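Local coordinates for aminopeptidase N family protein (Idiomarina loihiensis L2TR, PDB 4FGM), which binds zinc and is probably a metal-dependent aminopeptidase of the M61 family, removing residues from the amino end of peptides, at residues Asp27-Trp32 with Glu116-Leu121; Glu209-Leu214 with Asp315-Thr320; Asp506-His511 with Thr562-Ala567. One frame throughout, in Å; residues are numbered along the deposited sequence.

Contact 1 (Asp27-Trp32 with Glu116-Leu121); sequences DEQELW and EGQTDL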
loop_
_atom_site.group_PDB
_atom_site.type_symbol
_atom_site.label_atom_id
_atom_site.label_comp_id
_atom_site.label_asym_id
_atom_site.label_seq_id
_atom_site.Cartn_x
_atom_site.Cartn_y
_atom_site.Cartn_z
ATOM N N ASP A 27 -39.762 1.866 7.315
ATOM C CA ASP A 27 -40.353 0.747 8.041
ATOM C C ASP A 27 -39.294 -0.319 8.245
ATOM O O ASP A 27 -38.716 -0.810 7.275
ATOM C CB ASP A 27 -41.517 0.147 7.254
ATOM C CG ASP A 27 -42.148 1.137 6.302
ATOM O OD1 ASP A 27 -41.588 1.337 5.200
ATOM O OD2 ASP A 27 -43.194 1.717 6.659
ATOM N N GLU A 28 -39.041 -0.680 9.501
ATOM C CA GLU A 28 -38.032 -1.690 9.809
ATOM C C GLU A 28 -36.712 -1.252 9.161
ATOM O O GLU A 28 -36.129 -1.974 8.351
ATOM C CB GLU A 28 -38.466 -3.054 9.257
ATOM C CG GLU A 28 -39.866 -3.511 9.680
ATOM C CD GLU A 28 -39.971 -3.851 11.163
ATOM O OE1 GLU A 28 -39.161 -4.670 11.648
ATOM O OE2 GLU A 28 -40.870 -3.309 11.840
ATOM N N GLN A 29 -36.263 -0.052 9.523
ATOM C CA GLN A 29 -35.031 0.538 9.001
ATOM C C GLN A 29 -33.811 -0.314 9.335
ATOM O O GLN A 29 -33.678 -0.817 10.457
ATOM C CB GLN A 29 -34.849 1.950 9.584
ATOM C CG GLN A 29 -33.559 2.656 9.187
ATOM C CD GLN A 29 -33.530 3.097 7.732
ATOM O OE1 GLN A 29 -34.333 3.929 7.300
ATOM N NE2 GLN A 29 -32.590 2.548 6.969
ATOM N N GLU A 30 -32.920 -0.467 8.362
ATOM C CA GLU A 30 -31.707 -1.249 8.564
ATOM C C GLU A 30 -30.458 -0.377 8.601
ATOM O O GLU A 30 -30.381 0.652 7.936
ATOM C CB GLU A 30 -31.553 -2.308 7.463
ATOM C CG GLU A 30 -32.595 -3.414 7.525
ATOM C CD GLU A 30 -32.457 -4.419 6.396
ATOM O OE1 GLU A 30 -31.561 -4.249 5.538
ATOM O OE2 GLU A 30 -33.251 -5.383 6.371
ATOM N N LEU A 31 -29.487 -0.817 9.393
ATOM C CA LEU A 31 -28.211 -0.130 9.544
ATOM C C LEU A 31 -27.136 -1.173 9.225
ATOM O O LEU A 31 -27.242 -2.330 9.650
ATOM C CB LEU A 31 -28.044 0.355 10.990
ATOM C CG LEU A 31 -29.209 1.149 11.592
ATOM C CD1 LEU A 31 -29.014 1.320 13.090
ATOM C CD2 LEU A 31 -29.312 2.489 10.905
ATOM N N TRP A 32 -26.119 -0.782 8.464
ATOM C CA TRP A 32 -25.055 -1.719 8.130
ATOM C C TRP A 32 -23.668 -1.081 8.144
ATOM O O TRP A 32 -23.524 0.144 8.029
ATOM C CB TRP A 32 -25.301 -2.368 6.760
ATOM C CG TRP A 32 -25.351 -1.401 5.611
ATOM C CD1 TRP A 32 -26.447 -0.736 5.154
ATOM C CD2 TRP A 32 -24.255 -0.984 4.784
ATOM N NE1 TRP A 32 -26.108 0.068 4.092
ATOM C CE2 TRP A 32 -24.768 -0.065 3.842
ATOM C CE3 TRP A 32 -22.887 -1.300 4.746
ATOM C CZ2 TRP A 32 -23.966 0.549 2.873
ATOM C CZ3 TRP A 32 -22.084 -0.688 3.779
ATOM C CH2 TRP A 32 -22.631 0.226 2.856
ATOM N N GLU A 116 -29.379 2.320 5.705
ATOM C CA GLU A 116 -29.899 1.702 4.482
ATOM C C GLU A 116 -30.902 2.570 3.728
ATOM O O GLU A 116 -31.884 3.046 4.300
ATOM C CB GLU A 116 -30.553 0.359 4.804
ATOM C CG GLU A 116 -31.062 -0.399 3.585
ATOM C CD GLU A 116 -29.950 -0.827 2.639
ATOM O OE1 GLU A 116 -28.966 -1.434 3.109
ATOM O OE2 GLU A 116 -30.060 -0.566 1.423
ATOM N N GLY A 117 -30.637 2.774 2.441
ATOM C CA GLY A 117 -31.525 3.570 1.617
ATOM C C GLY A 117 -31.333 5.072 1.707
ATOM O O GLY A 117 -31.795 5.807 0.840
ATOM N N GLN A 118 -30.662 5.539 2.754
ATOM C CA GLN A 118 -30.431 6.972 2.917
ATOM C C GLN A 118 -28.936 7.245 2.852
ATOM O O GLN A 118 -28.435 8.239 3.370
ATOM C CB GLN A 118 -30.999 7.440 4.254
ATOM C CG GLN A 118 -32.478 7.171 4.402
ATOM C CD GLN A 118 -33.021 7.638 5.731
ATOM O OE1 GLN A 118 -32.909 8.816 6.080
ATOM N NE2 GLN A 118 -33.621 6.717 6.485
ATOM N N THR A 119 -28.242 6.344 2.178
ATOM C CA THR A 119 -26.801 6.398 2.022
ATOM C C THR A 119 -26.275 7.468 1.049
ATOM O O THR A 119 -25.092 7.820 1.097
ATOM C CB THR A 119 -26.299 4.981 1.630
ATOM O OG1 THR A 119 -25.335 4.536 2.599
ATOM C CG2 THR A 119 -25.730 4.964 0.218
ATOM N N ASP A 120 -27.140 7.991 0.180
ATOM C CA ASP A 120 -26.717 9.027 -0.768
ATOM C C ASP A 120 -26.904 10.433 -0.203
ATOM O O ASP A 120 -26.525 11.423 -0.832
ATOM C CB ASP A 120 -27.479 8.912 -2.094
ATOM C CG ASP A 120 -27.073 7.685 -2.897
ATOM O OD1 ASP A 120 -25.931 7.203 -2.716
ATOM O OD2 ASP A 120 -27.887 7.213 -3.719
ATOM N N LEU A 121 -27.484 10.516 0.989
ATOM C CA LEU A 121 -27.706 11.801 1.632
ATOM C C LEU A 121 -26.452 12.267 2.372
ATOM O O LEU A 121 -25.586 11.459 2.731
ATOM C CB LEU A 121 -28.870 11.699 2.620
ATOM C CG LEU A 121 -30.200 11.241 2.014
ATOM C CD1 LEU A 121 -31.246 11.080 3.118
ATOM C CD2 LEU A 121 -30.652 12.248 0.963
#

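Contact 2 (Glu209-Leu214 with Asp315-Thr320); sequences ETQISL and DYLLHT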
loop_
_atom_site.group_PDB
_atom_site.type_symbol
_atom_site.label_atom_id
_atom_site.label_comp_id
_atom_site.label_asym_id
_atom_site.label_seq_id
_atom_site.Cartn_x
_atom_site.Cartn_y
_atom_site.Cartn_z
ATOM N N GLU A 209 4.298 19.112 -6.736
ATOM C CA GLU A 209 4.207 19.992 -7.891
ATOM C C GLU A 209 4.453 19.185 -9.159
ATOM O O GLU A 209 3.763 19.369 -10.163
ATOM C CB GLU A 209 5.195 21.153 -7.769
ATOM C CG GLU A 209 4.672 22.243 -6.848
ATOM C CD GLU A 209 5.649 23.380 -6.630
ATOM O OE1 GLU A 209 6.831 23.102 -6.326
ATOM O OE2 GLU A 209 5.225 24.552 -6.741
ATOM N N THR A 210 5.417 18.273 -9.107
ATOM C CA THR A 210 5.706 17.433 -10.261
ATOM C C THR A 210 4.456 16.663 -10.676
ATOM O O THR A 210 4.160 16.538 -11.862
ATOM C CB THR A 210 6.835 16.438 -9.948
ATOM O OG1 THR A 210 8.057 17.158 -9.770
ATOM C CG2 THR A 210 7.005 15.442 -11.063
ATOM N N GLN A 211 3.709 16.158 -9.705
ATOM C CA GLN A 211 2.510 15.398 -10.032
ATOM C C GLN A 211 1.379 16.271 -10.583
ATOM O O GLN A 211 0.749 15.917 -11.588
ATOM C CB GLN A 211 2.053 14.583 -8.815
ATOM C CG GLN A 211 3.067 13.481 -8.457
ATOM C CD GLN A 211 2.487 12.347 -7.623
ATOM O OE1 GLN A 211 1.346 11.926 -7.831
ATOM N NE2 GLN A 211 3.286 11.829 -6.690
ATOM N N ILE A 212 1.129 17.413 -9.945
ATOM C CA ILE A 212 0.088 18.315 -10.417
ATOM C C ILE A 212 0.429 18.786 -11.836
ATOM O O ILE A 212 -0.454 18.898 -12.685
ATOM C CB ILE A 212 -0.057 19.534 -9.491
ATOM C CG1 ILE A 212 -0.549 19.080 -8.117
ATOM C CG2 ILE A 212 -1.036 20.521 -10.091
ATOM C CD1 ILE A 212 -0.451 20.148 -7.040
ATOM N N SER A 213 1.705 19.063 -12.092
ATOM C CA SER A 213 2.127 19.485 -13.425
ATOM C C SER A 213 1.868 18.352 -14.407
ATOM O O SER A 213 1.459 18.588 -15.541
ATOM C CB SER A 213 3.621 19.819 -13.456
ATOM O OG SER A 213 3.900 20.989 -12.716
ATOM N N LEU A 214 2.106 17.121 -13.961
ATOM C CA LEU A 214 1.915 15.951 -14.809
ATOM C C LEU A 214 0.478 15.822 -15.315
ATOM O O LEU A 214 0.246 15.648 -16.512
ATOM C CB LEU A 214 2.325 14.684 -14.050
ATOM C CG LEU A 214 2.322 13.356 -14.811
ATOM C CD1 LEU A 214 3.267 12.387 -14.128
ATOM C CD2 LEU A 214 0.916 12.786 -14.883
ATOM N N ASP A 315 8.532 5.714 -7.445
ATOM C CA ASP A 315 9.990 5.814 -7.435
ATOM C C ASP A 315 10.499 6.711 -8.568
ATOM O O ASP A 315 11.341 7.584 -8.355
ATOM C CB ASP A 315 10.638 4.430 -7.568
ATOM C CG ASP A 315 10.376 3.540 -6.370
ATOM O OD1 ASP A 315 10.446 4.050 -5.234
ATOM O OD2 ASP A 315 10.118 2.332 -6.562
ATOM N N TYR A 316 9.978 6.492 -9.772
ATOM C CA TYR A 316 10.400 7.257 -10.937
ATOM C C TYR A 316 10.232 8.769 -10.756
ATOM O O TYR A 316 11.156 9.540 -11.028
ATOM C CB TYR A 316 9.632 6.777 -12.172
ATOM C CG TYR A 316 10.054 7.466 -13.448
ATOM C CD1 TYR A 316 11.382 7.420 -13.884
ATOM C CD2 TYR A 316 9.135 8.196 -14.207
ATOM C CE1 TYR A 316 11.785 8.089 -15.038
ATOM C CE2 TYR A 316 9.526 8.866 -15.364
ATOM C CZ TYR A 316 10.851 8.812 -15.775
ATOM O OH TYR A 316 11.237 9.484 -16.915
ATOM N N LEU A 317 9.062 9.193 -10.289
ATOM C CA LEU A 317 8.808 10.619 -10.078
ATOM C C LEU A 317 9.753 11.214 -9.033
ATOM O O LEU A 317 9.960 12.427 -8.986
ATOM C CB LEU A 317 7.350 10.841 -9.663
ATOM C CG LEU A 317 6.326 10.515 -10.754
ATOM C CD1 LEU A 317 4.940 10.928 -10.278
ATOM C CD2 LEU A 317 6.690 11.254 -12.053
ATOM N N LEU A 318 10.323 10.354 -8.194
ATOM C CA LEU A 318 11.257 10.794 -7.165
ATOM C C LEU A 318 12.559 11.241 -7.834
ATOM O O LEU A 318 13.243 12.154 -7.356
ATOM C CB LEU A 318 11.518 9.648 -6.184
ATOM C CG LEU A 318 11.200 9.877 -4.699
ATOM C CD1 LEU A 318 9.805 10.459 -4.502
ATOM C CD2 LEU A 318 11.313 8.552 -3.979
ATOM N N HIS A 319 12.898 10.594 -8.945
ATOM C CA HIS A 319 14.106 10.940 -9.694
ATOM C C HIS A 319 13.791 12.102 -10.624
ATOM O O HIS A 319 14.601 13.013 -10.801
ATOM C CB HIS A 319 14.589 9.760 -10.536
ATOM C CG HIS A 319 15.622 10.134 -11.554
ATOM N ND1 HIS A 319 16.882 10.571 -11.208
ATOM C CD2 HIS A 319 15.564 10.174 -12.906
ATOM C CE1 HIS A 319 17.559 10.869 -12.307
ATOM N NE2 HIS A 319 16.783 10.638 -13.347
ATOM N N THR A 320 12.600 12.052 -11.210
ATOM C CA THR A 320 12.135 13.071 -12.140
ATOM C C THR A 320 11.995 14.444 -11.490
ATOM O O THR A 320 12.160 15.470 -12.146
ATOM C CB THR A 320 10.793 12.645 -12.762
ATOM O OG1 THR A 320 10.967 12.463 -14.166
ATOM C CG2 THR A 320 9.721 13.673 -12.514
#

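Contact 3 (Asp506-His511 with Thr562-Ala567); sequences DESAYH and TWQEPA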
loop_
_atom_site.group_PDB
_atom_site.type_symbol
_atom_site.label_atom_id
_atom_site.label_comp_id
_atom_site.label_asym_id
_atom_site.label_seq_id
_atom_site.Cartn_x
_atom_site.Cartn_y
_atom_site.Cartn_z
ATOM N N ASP A 506 11.882 -26.445 -5.880
ATOM C CA ASP A 506 12.962 -27.101 -6.616
ATOM C C ASP A 506 14.396 -26.652 -6.327
ATOM O O ASP A 506 15.307 -26.994 -7.072
ATOM C CB ASP A 506 12.688 -26.997 -8.122
ATOM C CG ASP A 506 13.382 -28.087 -8.914
ATOM O OD1 ASP A 506 13.267 -29.262 -8.520
ATOM O OD2 ASP A 506 14.032 -27.773 -9.933
ATOM N N GLU A 507 14.610 -25.899 -5.255
ATOM C CA GLU A 507 15.967 -25.466 -4.933
ATOM C C GLU A 507 16.580 -26.257 -3.759
ATOM O O GLU A 507 15.974 -27.214 -3.272
ATOM C CB GLU A 507 15.986 -23.949 -4.706
ATOM C CG GLU A 507 15.724 -23.193 -6.015
ATOM C CD GLU A 507 15.881 -21.686 -5.905
ATOM O OE1 GLU A 507 16.639 -21.220 -5.032
ATOM O OE2 GLU A 507 15.257 -20.964 -6.715
ATOM N N SER A 508 17.774 -25.870 -3.313
ATOM C CA SER A 508 18.477 -26.597 -2.241
ATOM C C SER A 508 17.688 -26.988 -0.985
ATOM O O SER A 508 17.585 -28.167 -0.657
ATOM C CB SER A 508 19.737 -25.829 -1.839
ATOM O OG SER A 508 20.594 -25.681 -2.959
ATOM N N ALA A 509 17.147 -26.002 -0.280
ATOM C CA ALA A 509 16.377 -26.266 0.928
ATOM C C ALA A 509 15.231 -27.219 0.620
ATOM O O ALA A 509 14.944 -28.159 1.370
ATOM C CB ALA A 509 15.830 -24.963 1.481
ATOM N N TYR A 510 14.579 -26.969 -0.502
ATOM C CA TYR A 510 13.456 -27.775 -0.928
ATOM C C TYR A 510 13.776 -29.263 -1.033
ATOM O O TYR A 510 13.012 -30.110 -0.563
ATOM C CB TYR A 510 12.962 -27.238 -2.264
ATOM C CG TYR A 510 11.992 -28.139 -2.961
ATOM C CD1 TYR A 510 12.433 -29.103 -3.863
ATOM C CD2 TYR A 510 10.628 -28.029 -2.726
ATOM C CE1 TYR A 510 11.532 -29.931 -4.516
ATOM C CE2 TYR A 510 9.720 -28.851 -3.368
ATOM C CZ TYR A 510 10.178 -29.801 -4.267
ATOM O OH TYR A 510 9.283 -30.598 -4.941
ATOM N N HIS A 511 14.908 -29.587 -1.643
ATOM C CA HIS A 511 15.284 -30.987 -1.813
ATOM C C HIS A 511 15.702 -31.674 -0.537
ATOM O O HIS A 511 15.592 -32.893 -0.419
ATOM C CB HIS A 511 16.388 -31.100 -2.853
ATOM C CG HIS A 511 15.888 -30.930 -4.248
ATOM N ND1 HIS A 511 15.131 -31.891 -4.882
ATOM C CD2 HIS A 511 15.957 -29.879 -5.099
ATOM C CE1 HIS A 511 14.753 -31.437 -6.063
ATOM N NE2 HIS A 511 15.241 -30.218 -6.219
ATOM N N THR A 562 22.282 -30.860 -0.531
ATOM C CA THR A 562 23.315 -30.726 -1.546
ATOM C C THR A 562 23.133 -29.369 -2.196
ATOM O O THR A 562 22.092 -29.093 -2.787
ATOM C CB THR A 562 23.217 -31.828 -2.615
ATOM O OG1 THR A 562 23.320 -33.113 -1.986
ATOM C CG2 THR A 562 24.355 -31.678 -3.626
ATOM N N TRP A 563 24.148 -28.521 -2.072
ATOM C CA TRP A 563 24.093 -27.172 -2.623
ATOM C C TRP A 563 23.972 -27.182 -4.130
ATOM O O TRP A 563 24.825 -27.737 -4.821
ATOM C CB TRP A 563 25.341 -26.382 -2.229
ATOM C CG TRP A 563 25.537 -26.284 -0.758
ATOM C CD1 TRP A 563 26.448 -26.964 -0.004
ATOM C CD2 TRP A 563 24.793 -25.460 0.150
ATOM N NE1 TRP A 563 26.323 -26.610 1.320
ATOM C CE2 TRP A 563 25.316 -25.689 1.442
ATOM C CE3 TRP A 563 23.739 -24.548 -0.004
ATOM C CZ2 TRP A 563 24.813 -25.044 2.577
ATOM C CZ3 TRP A 563 23.239 -23.907 1.123
ATOM C CH2 TRP A 563 23.778 -24.157 2.397
ATOM N N GLN A 564 22.913 -26.563 -4.637
ATOM C CA GLN A 564 22.694 -26.490 -6.075
ATOM C C GLN A 564 23.432 -25.290 -6.635
ATOM O O GLN A 564 24.038 -24.514 -5.896
ATOM C CB GLN A 564 21.207 -26.311 -6.403
ATOM C CG GLN A 564 20.316 -27.505 -6.170
ATOM C CD GLN A 564 18.863 -27.200 -6.524
ATOM O OE1 GLN A 564 18.512 -26.059 -6.841
ATOM N NE2 GLN A 564 18.015 -28.216 -6.464
ATOM N N GLU A 565 23.378 -25.151 -7.954
ATOM C CA GLU A 565 23.981 -24.012 -8.625
ATOM C C GLU A 565 22.949 -22.924 -8.321
ATOM O O GLU A 565 21.835 -22.951 -8.848
ATOM C CB GLU A 565 24.061 -24.275 -10.130
ATOM C CG GLU A 565 24.803 -23.207 -10.910
ATOM C CD GLU A 565 26.266 -23.112 -10.518
ATOM O OE1 GLU A 565 26.998 -24.110 -10.705
ATOM O OE2 GLU A 565 26.683 -22.041 -10.021
ATOM N N PRO A 566 23.295 -21.962 -7.451
ATOM C CA PRO A 566 22.367 -20.886 -7.088
ATOM C C PRO A 566 21.873 -20.020 -8.240
ATOM O O PRO A 566 22.566 -19.823 -9.237
ATOM C CB PRO A 566 23.157 -20.086 -6.060
ATOM C CG PRO A 566 24.550 -20.224 -6.556
ATOM C CD PRO A 566 24.633 -21.698 -6.899
ATOM N N ALA A 567 20.659 -19.505 -8.084
ATOM C CA ALA A 567 20.049 -18.654 -9.094
ATOM C C ALA A 567 20.718 -17.284 -9.123
ATOM O O ALA A 567 21.038 -16.716 -8.078
ATOM C CB ALA A 567 18.549 -18.495 -8.804
HETATM O O HOH W 1 19.431 -30.485 -1.365
#

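Contact 1 (Asp27-Trp32 with Glu116-Leu121)
The carboxamide of Gln-29 is the flat group round which the loop after strand 114-115 is tied, its nitrogen meeting Glu-116 and its oxygen meeting Gln-118. Both strong partners of NE2 lie in the plane of the amide. One is the carbonyl of Glu-116, where Gln-29 NE2 sits on a lone pair of Glu-116 O at 2.8 Å; the other is the backbone O of Glu-30. The Gln-29 chain bends at chi2 (71°), which turns the amide back so that its N-H points at this neighbouring carbonyl. Glu-30 O is thereby gripped twice, since Glu-116 N also donates to it at 3.0 Å, and the two donors arrive from opposite faces of its carbonyl plane. At the other end of the amide, Gln-118 NE2 makes a weak bond of 3.0 Å to Gln-29 OE1, the two amide planes being turned 60° apart; Gln-118 NE2 also donates to Gln-24 O, and Gln-29 OE1 also accepts from Asn-26 N. The indole of Trp-32 and the Glu-116 side chain cross at about a right angle, their planes 33° apart, with Trp-32 CD1 3.3 Å from Glu-116 OE1. That same OE1 shares Arg-71 with the carboxylate of Glu-30, which probably offsets the closeness of two negative groups.

The backbone bond from Glu-116 to Glu-30 continues the antiparallel pairing of strand 30-32 with strand 114-115 into the following loop. On its other side strand 30-32 pairs with strand 71-74, which supplies Arg-71, while Leu-31 turns to strand 15-22 within the N-terminal M61 region.

Contact 2 (Glu209-Leu214 with Asp315-Thr320)
Helices 197-215 and 308-320 meet here beside helix 262-277, which carries the HExxH zinc motif. Leu-317 is the central residue of the packing, and its two methyl groups meet different residues. CD1 lies against the aliphatic part of Gln-211, 3.7 Å from CG of that glutamine, and the two side chains cross nearly at right angles. Leu-317 CD2 lies 4.2 Å from Leu-214 CD1 and also comes within 4.3 Å of Thr-210 CG2. One turn before Leu-214, and about a turn after Leu-317, methyl meets methyl: CG2 of Thr-210 stands 3.6 Å from CG2 of Thr-320. Thr-210 places this methyl anti to its backbone nitrogen, leaving OG1 (chi1 -68°) beside that nitrogen, where it bonds to Lys-206 O in the preceding turn.

In the gluzincin arrangement the motif helix supplies two histidines and a later helix the glutamate; here His-273 and His-277 lie on helix 262-277, and Glu-307 lies immediately before helix 308-320. Gln-211 links the contact to this site. Its CG serves as packing surface for Leu-317, while the extended chain carries NE2 to the backbone O of Cys-272, next to the zinc ligand His-273. Its side chain is about 7 Å from that of His-273 and about 11 Å from the zinc ion. Leu-317 also touches Cys-272, so both segments rest on the motif helix. The axes of the two short segments are 10.6 Å apart at an angle of 102°.

Contact 3 (Asp506-His511 with Thr562-Ala567)
Gln-564 reaches across to the start of helix 508-512 with its chain extended beyond CG, and the orientation of its carboxamide organises this contact. The amide nitrogen points to the turn before the helix: NE2 donates to Asp-506 O at 3.0 Å. The acceptor lies almost in the plane of the amide, whereas the donor is tilted 35° from the carbonyl plane. Gln-564 OE1 comes alongside Glu-507, 3.2 Å from Glu-507 CA. The Glu-507 carboxylate itself leads away to a salt bridge with Arg-342. Across the end of the glutamine runs the imidazole of His-511, at about a right angle to the side chain and with its ring plane 51° from the amide. His-511 NE2 adds two weak bonds back to Asp-506, one to O and one to OD1, so Asp-506 O has both the histidine and the glutamine as donors.

Nearer the backbone, Ser-508 meets the base of the same glutamine. Its OG takes the proton of Gln-564 N at 3.0 Å, in a nearly straight bond (164°), and touches Gln-564 CB at 3.6 Å. A water extends the connection, donating to Ser-508 O and accepting from Thr-562 N, each at 3.0 Å.

The antiparallel sheet and short helices of this region are consistent with a PDZ-type domain. Glu-507 occupies the N-cap position of helix 508-512, and the loop leaving strand 555-562 runs past this helix start. Ala-509 and Tyr-510 pack against strand 497-503, while Trp-563 stacks with Tyr-540 and meets Phe-487 edge-to-face.

Overall arrangement
The three contacts follow one another along the chain without touching, and their chemistry changes with their setting. Contact 1, a surface contact in the N-terminal M61 region, and contact 3, partly buried in the PDZ-like domain, lie on opposite sides of the chain's centre, with centres 59 Å apart. Both fasten a loop that follows a strand, and in both a glutamine carboxamide reaches backbone carbonyl oxygen, though contact 1 prolongs strand pairing and contact 3 secures a helix start. Contact 2, also partly buried, joins two helices through apolar packing of methyl groups and the aliphatic part of a glutamine, with no polar bond between the segments. It alone is close to the zinc site.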